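Local structure of glycerate dehydrogenase (Bacillus sp. 5mfcol3.1, 6P2I) at residues A48-T53 / Y76-V81; P95-Q100 / E284-E289; Q100-H105 / G151-T156. The protein probably reduces acyclic imino acids to amino acids with NADPH and belongs to the D-isomer specific 2-hydroxyacid dehydrogenase family. All coordinates share one frame; numbering follows the deposited sequence.

Interaction 1 of 3, residues A48-T53 / Y76-V81. With DAR (D-arginine), chain D.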
# COMPACT_ATOMS: atom_id res chain seq x y z
N ALA A 48 -12.83 5.81 35.52
CA ALA A 48 -12.36 4.52 35.02
C ALA A 48 -11.91 4.68 33.57
O ALA A 48 -12.47 5.49 32.83
CB ALA A 48 -13.44 3.44 35.09
N ILE A 49 -10.91 3.89 33.19
CA ILE A 49 -10.42 3.80 31.82
C ILE A 49 -10.54 2.34 31.39
O ILE A 49 -10.17 1.44 32.15
CB ILE A 49 -8.96 4.26 31.69
CG1 ILE A 49 -8.78 5.66 32.30
CG2 ILE A 49 -8.52 4.24 30.20
CD1 ILE A 49 -7.36 5.94 32.75
N VAL A 50 -11.04 2.10 30.18
CA VAL A 50 -11.30 0.74 29.74
C VAL A 50 -10.78 0.57 28.32
O VAL A 50 -10.85 1.49 27.50
CB VAL A 50 -12.80 0.40 29.84
CG1 VAL A 50 -13.63 1.31 28.93
CG2 VAL A 50 -13.04 -1.07 29.53
N GLU A 51 -10.23 -0.62 28.04
CA GLU A 51 -9.72 -0.94 26.70
C GLU A 51 -10.37 -2.16 26.08
O GLU A 51 -10.58 -2.20 24.85
CB GLU A 51 -8.20 -1.15 26.73
CG GLU A 51 -7.64 -1.55 25.35
CD GLU A 51 -6.14 -1.43 25.22
OE1 GLU A 51 -5.61 -1.90 24.19
OE2 GLU A 51 -5.49 -0.88 26.13
N TRP A 52 -10.71 -3.17 26.89
CA TRP A 52 -11.11 -4.48 26.38
C TRP A 52 -12.45 -4.96 26.90
O TRP A 52 -13.05 -5.84 26.27
CB TRP A 52 -10.08 -5.55 26.77
CG TRP A 52 -8.68 -5.25 26.35
CD1 TRP A 52 -7.69 -4.67 27.10
CD2 TRP A 52 -8.11 -5.52 25.06
NE1 TRP A 52 -6.54 -4.58 26.36
CE2 TRP A 52 -6.77 -5.08 25.10
CE3 TRP A 52 -8.61 -6.08 23.88
CZ2 TRP A 52 -5.92 -5.19 24.00
CZ3 TRP A 52 -7.76 -6.19 22.79
CH2 TRP A 52 -6.43 -5.76 22.86
N THR A 53 -12.91 -4.47 28.04
CA THR A 53 -13.95 -5.16 28.79
C THR A 53 -15.32 -4.63 28.42
O THR A 53 -15.58 -3.43 28.50
CB THR A 53 -13.69 -4.99 30.29
OG1 THR A 53 -12.40 -5.53 30.58
CG2 THR A 53 -14.75 -5.69 31.12
N TYR A 76 -16.78 2.63 20.95
CA TYR A 76 -17.38 2.42 22.26
C TYR A 76 -18.55 1.45 22.14
O TYR A 76 -19.47 1.47 22.96
CB TYR A 76 -17.81 3.75 22.88
CG TYR A 76 -18.60 4.63 21.95
CD1 TYR A 76 -19.96 4.47 21.81
CD2 TYR A 76 -17.97 5.62 21.18
CE1 TYR A 76 -20.69 5.26 20.95
CE2 TYR A 76 -18.70 6.42 20.33
CZ TYR A 76 -20.06 6.23 20.21
OH TYR A 76 -20.80 7.02 19.37
N ASP A 77 -18.50 0.57 21.14
CA ASP A 77 -19.60 -0.34 20.87
C ASP A 77 -19.69 -1.47 21.88
O ASP A 77 -20.70 -2.17 21.91
CB ASP A 77 -19.46 -0.93 19.45
CG ASP A 77 -18.14 -1.64 19.23
OD1 ASP A 77 -17.29 -1.67 20.15
OD2 ASP A 77 -17.93 -2.17 18.12
N TYR A 78 -18.67 -1.64 22.71
CA TYR A 78 -18.66 -2.66 23.75
C TYR A 78 -19.13 -2.11 25.09
O TYR A 78 -19.12 -2.83 26.10
CB TYR A 78 -17.26 -3.28 23.86
CG TYR A 78 -16.14 -2.28 24.09
CD1 TYR A 78 -15.59 -1.53 23.05
CD2 TYR A 78 -15.63 -2.08 25.37
CE1 TYR A 78 -14.58 -0.62 23.28
CE2 TYR A 78 -14.62 -1.20 25.61
CZ TYR A 78 -14.10 -0.45 24.56
OH TYR A 78 -13.09 0.44 24.80
N ILE A 79 -19.56 -0.85 25.11
CA ILE A 79 -20.02 -0.14 26.30
C ILE A 79 -21.47 0.25 26.10
O ILE A 79 -21.81 0.85 25.07
CB ILE A 79 -19.16 1.12 26.55
CG1 ILE A 79 -17.68 0.75 26.62
CG2 ILE A 79 -19.56 1.79 27.80
CD1 ILE A 79 -17.35 -0.11 27.80
N ASP A 80 -22.33 -0.05 27.08
CA ASP A 80 -23.73 0.37 27.00
C ASP A 80 -23.82 1.83 27.43
O ASP A 80 -24.08 2.16 28.59
CB ASP A 80 -24.62 -0.51 27.86
CG ASP A 80 -26.11 -0.33 27.55
OD1 ASP A 80 -26.86 -1.33 27.57
OD2 ASP A 80 -26.53 0.82 27.27
N VAL A 81 -23.62 2.74 26.46
CA VAL A 81 -23.54 4.16 26.78
C VAL A 81 -24.89 4.69 27.25
O VAL A 81 -24.96 5.54 28.15
CB VAL A 81 -23.01 4.95 25.57
CG1 VAL A 81 -21.54 4.65 25.35
CG2 VAL A 81 -23.82 4.62 24.31
N DAR D . -11.03 -0.56 17.88
CA DAR D . -10.14 0.55 17.56
CB DAR D . -8.68 0.23 17.92
CG DAR D . -8.46 -0.01 19.42
CD DAR D . -6.98 0.09 19.79
NE DAR D . -6.68 0.00 21.22
CZ DAR D . -6.08 1.01 21.86
NH1 DAR D . -6.14 2.25 21.37
NH2 DAR D . -5.40 0.79 22.99
C DAR D . -10.63 1.84 18.20
O DAR D . -9.85 2.75 18.55
OXT DAR D . -11.84 1.96 18.35
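Tyr78 turns the rim of its ring to the backbone that leaves strand 47-50: Thr53 O lies in the ring plane, 3.4 Å from Tyr78 CD2, and Val50 CG2 sits at the same rim near CE2. The ring is steered there by CG standing between the backbone N and the carbonyl carbon (chi1 55°), and Ile79 CG1 packs on one of its faces. Beside it Val50 CG1 and Ile79 CD1 meet tip to tip at 4.1 Å, backed by Leu69 of the neighbouring strand 68-71. The strand belongs to the five-stranded parallel sheet, and Tyr76 to Ile79 form a type I beta turn in the loop after strand 68-71, its Ile79 N bonded to Tyr76 O at 3.2 Å. Away from this close packing the contact is looser: Tyr78 OH stays 3.6 Å from Glu51 O and bonds instead to Thr73. The side chain of Glu51 leaves the backbone away from Tyr78 and, extended, carries OE1 to NH2 of the bound D-arginine, 3.0 Å off in a nearly straight bond (169°). Thr10 and Tyr5 hold the carboxylate. With an alanine here, the ligand's NH2 would probably lose its acceptor, and Thr10 and Tyr5 their carboxylate partner.

Interaction 2 of 3, residues P95-Q100 / E284-E289. With DAR (D-arginine), chain D; NAP (NADP nicotinamide-adenine-dinucleotide phosphate), chain C; EDO (1,2-ethanediol), chain I.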
# COMPACT_ATOMS: atom_id res chain seq x y z
N PRO A 95 -10.87 10.26 20.48
CA PRO A 95 -11.58 10.29 19.19
C PRO A 95 -10.72 10.36 17.94
O PRO A 95 -11.25 10.07 16.87
CB PRO A 95 -12.41 11.57 19.30
CG PRO A 95 -11.60 12.46 20.18
CD PRO A 95 -10.93 11.56 21.18
N GLN A 96 -9.47 10.80 18.03
CA GLN A 96 -8.72 11.07 16.79
C GLN A 96 -7.33 10.44 16.73
O GLN A 96 -6.67 10.56 15.69
CB GLN A 96 -8.59 12.58 16.56
CG GLN A 96 -9.91 13.33 16.58
CD GLN A 96 -9.82 14.71 15.96
OE1 GLN A 96 -8.91 14.99 15.16
NE2 GLN A 96 -10.77 15.57 16.30
N TYR A 97 -6.88 9.77 17.80
CA TYR A 97 -5.49 9.35 17.88
C TYR A 97 -5.05 8.51 16.69
O TYR A 97 -3.89 8.58 16.28
CB TYR A 97 -5.26 8.55 19.19
CG TYR A 97 -5.96 7.21 19.23
CD1 TYR A 97 -7.31 7.11 19.58
CD2 TYR A 97 -5.28 6.04 18.93
CE1 TYR A 97 -7.95 5.88 19.60
CE2 TYR A 97 -5.92 4.81 18.94
CZ TYR A 97 -7.25 4.74 19.27
OH TYR A 97 -7.87 3.51 19.28
N SER A 98 -5.94 7.68 16.13
CA SER A 98 -5.50 6.70 15.14
C SER A 98 -5.84 7.07 13.70
O SER A 98 -5.53 6.29 12.81
CB SER A 98 -6.10 5.32 15.44
OG SER A 98 -7.45 5.27 15.04
N LYS A 99 -6.47 8.22 13.45
CA LYS A 99 -7.08 8.41 12.14
C LYS A 99 -6.05 8.39 11.01
O LYS A 99 -6.34 7.86 9.93
CB LYS A 99 -7.92 9.70 12.10
CG LYS A 99 -7.21 11.04 12.20
CD LYS A 99 -8.26 12.16 12.21
CE LYS A 99 -7.61 13.55 12.30
NZ LYS A 99 -8.58 14.66 12.06
N GLN A 100 -4.85 8.91 11.24
CA GLN A 100 -3.83 8.85 10.18
C GLN A 100 -3.32 7.43 10.00
O GLN A 100 -3.13 6.96 8.86
CB GLN A 100 -2.67 9.80 10.48
CG GLN A 100 -1.61 9.84 9.38
CD GLN A 100 -2.11 10.52 8.12
OE1 GLN A 100 -2.96 11.42 8.18
NE2 GLN A 100 -1.57 10.11 6.97
N GLU A 284 1.04 7.45 20.84
CA GLU A 284 1.37 8.63 21.63
C GLU A 284 0.18 9.58 21.71
O GLU A 284 -0.17 10.07 22.79
CB GLU A 284 2.60 9.33 21.07
CG GLU A 284 3.47 9.99 22.14
CD GLU A 284 4.11 8.98 23.11
OE1 GLU A 284 4.15 7.77 22.79
OE2 GLU A 284 4.58 9.41 24.18
N LYS A 285 -0.46 9.85 20.56
CA LYS A 285 -1.65 10.69 20.57
C LYS A 285 -2.73 10.10 21.47
O LYS A 285 -3.48 10.85 22.11
CB LYS A 285 -2.19 10.85 19.15
CG LYS A 285 -1.45 11.88 18.33
CD LYS A 285 -1.90 11.80 16.86
CE LYS A 285 -1.61 13.07 16.09
NZ LYS A 285 -2.17 12.96 14.72
N ASN A 286 -2.83 8.77 21.51
CA ASN A 286 -3.80 8.11 22.37
C ASN A 286 -3.59 8.52 23.81
O ASN A 286 -4.56 8.78 24.55
CB ASN A 286 -3.66 6.59 22.19
CG ASN A 286 -4.89 5.78 22.63
OD1 ASN A 286 -4.89 4.55 22.49
ND2 ASN A 286 -5.92 6.44 23.15
N MET A 287 -2.32 8.62 24.23
CA MET A 287 -2.01 9.05 25.59
C MET A 287 -2.36 10.51 25.79
O MET A 287 -2.88 10.89 26.85
CB MET A 287 -0.52 8.82 25.87
CG MET A 287 -0.07 7.37 25.76
SD MET A 287 -0.91 6.27 26.94
CE MET A 287 -2.21 5.55 25.94
N TYR A 288 -2.08 11.36 24.80
CA TYR A 288 -2.44 12.77 24.93
C TYR A 288 -3.94 12.94 25.08
O TYR A 288 -4.40 13.80 25.85
CB TYR A 288 -1.96 13.58 23.71
CG TYR A 288 -0.48 13.54 23.37
CD1 TYR A 288 0.48 13.29 24.33
CD2 TYR A 288 -0.06 13.78 22.06
CE1 TYR A 288 1.84 13.27 24.00
CE2 TYR A 288 1.28 13.76 21.72
CZ TYR A 288 2.23 13.51 22.69
OH TYR A 288 3.57 13.49 22.33
N GLU A 289 -4.73 12.15 24.34
CA GLU A 289 -6.19 12.25 24.43
C GLU A 289 -6.69 11.75 25.78
O GLU A 289 -7.57 12.37 26.38
CB GLU A 289 -6.85 11.47 23.30
CG GLU A 289 -6.75 12.20 21.95
CD GLU A 289 -7.46 11.49 20.80
OE1 GLU A 289 -7.60 10.26 20.83
OE2 GLU A 289 -7.85 12.19 19.84
N DAR D . -11.03 -0.56 17.88
CA DAR D . -10.14 0.55 17.56
CB DAR D . -8.68 0.23 17.92
CG DAR D . -8.46 -0.01 19.42
CD DAR D . -6.98 0.09 19.79
NE DAR D . -6.68 0.00 21.22
CZ DAR D . -6.08 1.01 21.86
NH1 DAR D . -6.14 2.25 21.37
NH2 DAR D . -5.40 0.79 22.99
C DAR D . -10.63 1.84 18.20
O DAR D . -9.85 2.75 18.55
OXT DAR D . -11.84 1.96 18.35
PA NAP C . -16.60 9.32 13.37
O1A NAP C . -17.66 9.26 14.45
O2A NAP C . -15.74 10.54 13.24
O5B NAP C . -17.32 9.09 11.96
C5B NAP C . -18.35 8.12 11.81
C4B NAP C . -18.97 8.33 10.43
O4B NAP C . -19.94 7.30 10.23
C3B NAP C . -19.71 9.66 10.31
O3B NAP C . -19.67 10.11 8.94
C2B NAP C . -21.14 9.29 10.65
O2B NAP C . -22.09 10.18 10.08
C1B NAP C . -21.19 7.93 9.97
N9A NAP C . -22.33 7.14 10.46
C8A NAP C . -22.65 6.88 11.75
N7A NAP C . -23.78 6.14 11.81
C5A NAP C . -24.19 5.94 10.54
C6A NAP C . -25.31 5.23 9.89
N6A NAP C . -26.25 4.59 10.63
N1A NAP C . -25.36 5.26 8.54
C2A NAP C . -24.44 5.90 7.79
N3A NAP C . -23.39 6.56 8.31
C4A NAP C . -23.23 6.60 9.66
O3 NAP C . -15.74 7.96 13.54
PN NAP C . -14.22 7.70 13.11
O1N NAP C . -13.28 8.38 14.08
O2N NAP C . -14.04 7.98 11.64
O5D NAP C . -14.12 6.12 13.40
C5D NAP C . -14.97 5.21 12.69
C4D NAP C . -14.77 3.79 13.20
O4D NAP C . -13.44 3.36 12.89
C3D NAP C . -14.84 3.64 14.71
O3D NAP C . -16.19 3.55 15.20
C2D NAP C . -14.04 2.37 14.95
O2D NAP C . -14.93 1.25 15.02
C1D NAP C . -13.12 2.26 13.73
N1N NAP C . -11.71 2.31 14.13
C2N NAP C . -10.89 1.31 13.79
C3N NAP C . -9.55 1.31 14.17
C7N NAP C . -8.64 0.16 13.80
O7N NAP C . -7.58 0.02 14.39
N7N NAP C . -9.03 -0.73 12.88
C4N NAP C . -9.07 2.39 14.92
C5N NAP C . -9.94 3.42 15.28
C6N NAP C . -11.26 3.35 14.86
P2B NAP C . -22.57 11.54 10.79
O1X NAP C . -23.03 11.14 12.18
O2X NAP C . -21.35 12.42 10.83
O3X NAP C . -23.63 12.06 9.86
C1 EDO I . -3.76 12.67 5.08
O1 EDO I . -3.55 13.24 6.39
C2 EDO I . -2.50 12.84 4.24
O2 EDO I . -1.48 11.93 4.69
O HOH W 1 -4.89 12.67 15.12
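Part of the D-arginine pocket is built where the turn leading into helix 99-114 meets helix 280-298, and Tyr97 and Asn286 contribute to it. Their side chains run side by side in the same direction, the amide stacked on the phenol ring with planes only 9° apart and Asn286 CG 3.7 Å above the ring centre. Ser98 CB packs on the opposite face. Asn286 OD1 accepts the ligand's NH1 at 2.8 Å, in an almost straight bond (171°), while Asn286 ND2 is tied to Ile72 O, which fixes which way round the amide lies. One helical turn on, the extended Glu289 chain brings its carboxylate to the amides at the start of the type I turn Gln96 to Lys99. OE2 takes Gln96 N at 2.8 Å through its syn lone pair, and OE1 receives a weak bond from Tyr97 N at 3.2 Å. The carboxylate stands steeply to the Tyr97 ring, with OE1 at the ring's edge. At the outer side a water joins Gln96 O to Lys285 NZ, 2.8 Å from each. With one firm and one weak backbone N-H bond described here, the carboxylate is probably ionised, and it ties the helix to the turn from which Tyr97 reaches the ligand.

Interaction 3 of 3, residues Q100-H105 / G151-T156. With NAP (NADP nicotinamide-adenine-dinucleotide phosphate), chain C; EDO (1,2-ethanediol), chain I.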
# COMPACT_ATOMS: atom_id res chain seq x y z
N GLN A 100 -4.85 8.91 11.24
CA GLN A 100 -3.83 8.85 10.18
C GLN A 100 -3.32 7.43 10.00
O GLN A 100 -3.13 6.96 8.86
CB GLN A 100 -2.67 9.80 10.48
CG GLN A 100 -1.61 9.84 9.38
CD GLN A 100 -2.11 10.52 8.12
OE1 GLN A 100 -2.96 11.42 8.18
NE2 GLN A 100 -1.57 10.11 6.97
N ALA A 101 -3.06 6.72 11.11
CA ALA A 101 -2.63 5.33 11.04
C ALA A 101 -3.65 4.47 10.30
O ALA A 101 -3.28 3.67 9.42
CB ALA A 101 -2.39 4.79 12.45
N VAL A 102 -4.93 4.63 10.62
CA VAL A 102 -5.94 3.77 9.99
C VAL A 102 -6.10 4.14 8.52
O VAL A 102 -6.22 3.26 7.66
CB VAL A 102 -7.28 3.85 10.75
CG1 VAL A 102 -8.35 3.01 10.04
CG2 VAL A 102 -7.08 3.34 12.18
N ALA A 103 -6.13 5.44 8.22
CA ALA A 103 -6.24 5.86 6.82
C ALA A 103 -5.09 5.31 5.99
O ALA A 103 -5.30 4.82 4.87
CB ALA A 103 -6.30 7.38 6.73
N GLU A 104 -3.86 5.36 6.51
CA GLU A 104 -2.75 4.77 5.77
C GLU A 104 -2.92 3.26 5.63
O GLU A 104 -2.57 2.68 4.60
CB GLU A 104 -1.42 5.11 6.43
CG GLU A 104 -1.06 6.57 6.26
CD GLU A 104 0.33 6.94 6.77
OE1 GLU A 104 1.18 6.04 6.95
OE2 GLU A 104 0.56 8.15 6.99
N HIS A 105 -3.49 2.61 6.66
CA HIS A 105 -3.71 1.17 6.57
C HIS A 105 -4.71 0.82 5.48
O HIS A 105 -4.60 -0.26 4.88
CB HIS A 105 -4.20 0.64 7.91
CG HIS A 105 -3.97 -0.82 8.10
ND1 HIS A 105 -2.74 -1.34 8.43
CD2 HIS A 105 -4.82 -1.88 8.04
CE1 HIS A 105 -2.84 -2.65 8.58
NE2 HIS A 105 -4.10 -3.00 8.34
N GLY A 151 -16.40 10.56 8.63
CA GLY A 151 -16.03 11.31 9.81
C GLY A 151 -14.53 11.50 9.89
O GLY A 151 -13.88 11.80 8.88
N GLN A 152 -13.98 11.32 11.09
CA GLN A 152 -12.55 11.54 11.31
C GLN A 152 -11.71 10.70 10.36
O GLN A 152 -10.82 11.22 9.67
CB GLN A 152 -12.18 11.24 12.76
CG GLN A 152 -12.84 12.14 13.79
CD GLN A 152 -12.46 13.61 13.64
OE1 GLN A 152 -11.37 13.95 13.15
NE2 GLN A 152 -13.35 14.50 14.07
N ILE A 153 -11.97 9.39 10.32
CA ILE A 153 -11.12 8.52 9.51
C ILE A 153 -11.51 8.59 8.04
O ILE A 153 -10.64 8.70 7.16
CB ILE A 153 -11.14 7.08 10.06
CG1 ILE A 153 -10.70 7.09 11.52
CG2 ILE A 153 -10.17 6.19 9.24
CD1 ILE A 153 -10.73 5.71 12.23
N GLY A 154 -12.81 8.55 7.74
CA GLY A 154 -13.25 8.64 6.35
C GLY A 154 -12.72 9.88 5.66
O GLY A 154 -12.27 9.82 4.51
N GLN A 155 -12.73 11.02 6.36
CA GLN A 155 -12.21 12.24 5.74
C GLN A 155 -10.71 12.19 5.55
O GLN A 155 -10.18 12.80 4.60
CB GLN A 155 -12.59 13.45 6.59
CG GLN A 155 -14.05 13.84 6.43
CD GLN A 155 -14.43 15.00 7.32
OE1 GLN A 155 -13.73 16.01 7.36
NE2 GLN A 155 -15.54 14.87 8.03
N THR A 156 -9.98 11.51 6.43
CA THR A 156 -8.55 11.36 6.23
C THR A 156 -8.26 10.49 5.02
O THR A 156 -7.38 10.81 4.21
CB THR A 156 -7.88 10.79 7.49
OG1 THR A 156 -8.25 11.58 8.63
CG2 THR A 156 -6.37 10.83 7.36
PA NAP C . -16.60 9.32 13.37
O1A NAP C . -17.66 9.26 14.45
O2A NAP C . -15.74 10.54 13.24
O5B NAP C . -17.32 9.09 11.96
C5B NAP C . -18.35 8.12 11.81
C4B NAP C . -18.97 8.33 10.43
O4B NAP C . -19.94 7.30 10.23
C3B NAP C . -19.71 9.66 10.31
O3B NAP C . -19.67 10.11 8.94
C2B NAP C . -21.14 9.29 10.65
O2B NAP C . -22.09 10.18 10.08
C1B NAP C . -21.19 7.93 9.97
N9A NAP C . -22.33 7.14 10.46
C8A NAP C . -22.65 6.88 11.75
N7A NAP C . -23.78 6.14 11.81
C5A NAP C . -24.19 5.94 10.54
C6A NAP C . -25.31 5.23 9.89
N6A NAP C . -26.25 4.59 10.63
N1A NAP C . -25.36 5.26 8.54
C2A NAP C . -24.44 5.90 7.79
N3A NAP C . -23.39 6.56 8.31
C4A NAP C . -23.23 6.60 9.66
O3 NAP C . -15.74 7.96 13.54
PN NAP C . -14.22 7.70 13.11
O1N NAP C . -13.28 8.38 14.08
O2N NAP C . -14.04 7.98 11.64
O5D NAP C . -14.12 6.12 13.40
C5D NAP C . -14.97 5.21 12.69
C4D NAP C . -14.77 3.79 13.20
O4D NAP C . -13.44 3.36 12.89
C3D NAP C . -14.84 3.64 14.71
O3D NAP C . -16.19 3.55 15.20
C2D NAP C . -14.04 2.37 14.95
O2D NAP C . -14.93 1.25 15.02
C1D NAP C . -13.12 2.26 13.73
N1N NAP C . -11.71 2.31 14.13
C2N NAP C . -10.89 1.31 13.79
C3N NAP C . -9.55 1.31 14.17
C7N NAP C . -8.64 0.16 13.80
O7N NAP C . -7.58 0.02 14.39
N7N NAP C . -9.03 -0.73 12.88
C4N NAP C . -9.07 2.39 14.92
C5N NAP C . -9.94 3.42 15.28
C6N NAP C . -11.26 3.35 14.86
P2B NAP C . -22.57 11.54 10.79
O1X NAP C . -23.03 11.14 12.18
O2X NAP C . -21.35 12.42 10.83
O3X NAP C . -23.63 12.06 9.86
C1 EDO I . -3.76 12.67 5.08
O1 EDO I . -3.55 13.24 6.39
C2 EDO I . -2.50 12.84 4.24
O2 EDO I . -1.48 11.93 4.69
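Val102 and Ile153 make the apolar heart of this helix pair, their side chains crossing at about a right angle with Val102 CG1 3.8 Å from Ile153 CG2. Further along, Ala103 CB lies against the methyl of Thr156, CB to CG2 3.5 Å, and this small-against-small pairing lets the backbones come close. The short helical segments pass 8.7 Å apart at a crossing angle of -51°. Thr156 offers its methyl because CG2 stands anti to the backbone N (OG1 chi1 -53°), which turns OG1 back to bond Gln152 O in its own helix; the same methyl also touches Gln100 OE1.

Polar bonds run beside the contact rather than through it. The Gln100 chain, bent at chi2, swings its amide so that NE2 meets Glu104 OE2 at 2.9 Å, in the amide plane and nearly straight (174°), on the carboxylate's anti lone pair. Glu104 is also held by the backbone N of Ile140 and Arg141 of the second subunit, so this side of the helix faces the dimer interface. An ethanediol, probably from the crystallisation liquor, bonds to both ends of the Gln100 amide.

Cofactor contacts occupy the other side. Gln152 N donates to NADP O2A at 2.9 Å. Ile153 N donates to NADP O2N at 2.8 Å. Ile153 CD1 and Val102 CG2 reach the nicotinamide, the latter 3.5 Å from C4N. A CB on Gly151 would probably come too close to O5B. Backbone amides at a helix start gripping the diphosphate, with Gly151 at the N-cap and Gly154 in the first turn, consistent with a GxGxxG sequence, are the hallmark of a Rossmann-type dinucleotide-binding fold.

Overall arrangement
The contacts line neighbouring parts of the site: interactions 1 and 2 touch D-arginine, 2 and 3 touch NADP. Interactions 1 and 2, with centres about 17 Å apart and nearest atoms about 7 Å apart, do not touch, but they meet through the ligand: Glu51 takes one guanidinium nitrogen and Asn286 another. Interactions 2 and 3 do touch, sharing Gln100 and helix 99-114, with centres about 12 Å apart; Lys99 NZ lies 3.1 Å from Gln152 OE1, a probable hydrogen bond. Ser98 and Val102 both lie by the nicotinamide. Interaction 3, about 22 Å from interaction 1 between centres, holds the diphosphate through the start of helix 152-163, against which helix 99-114 packs.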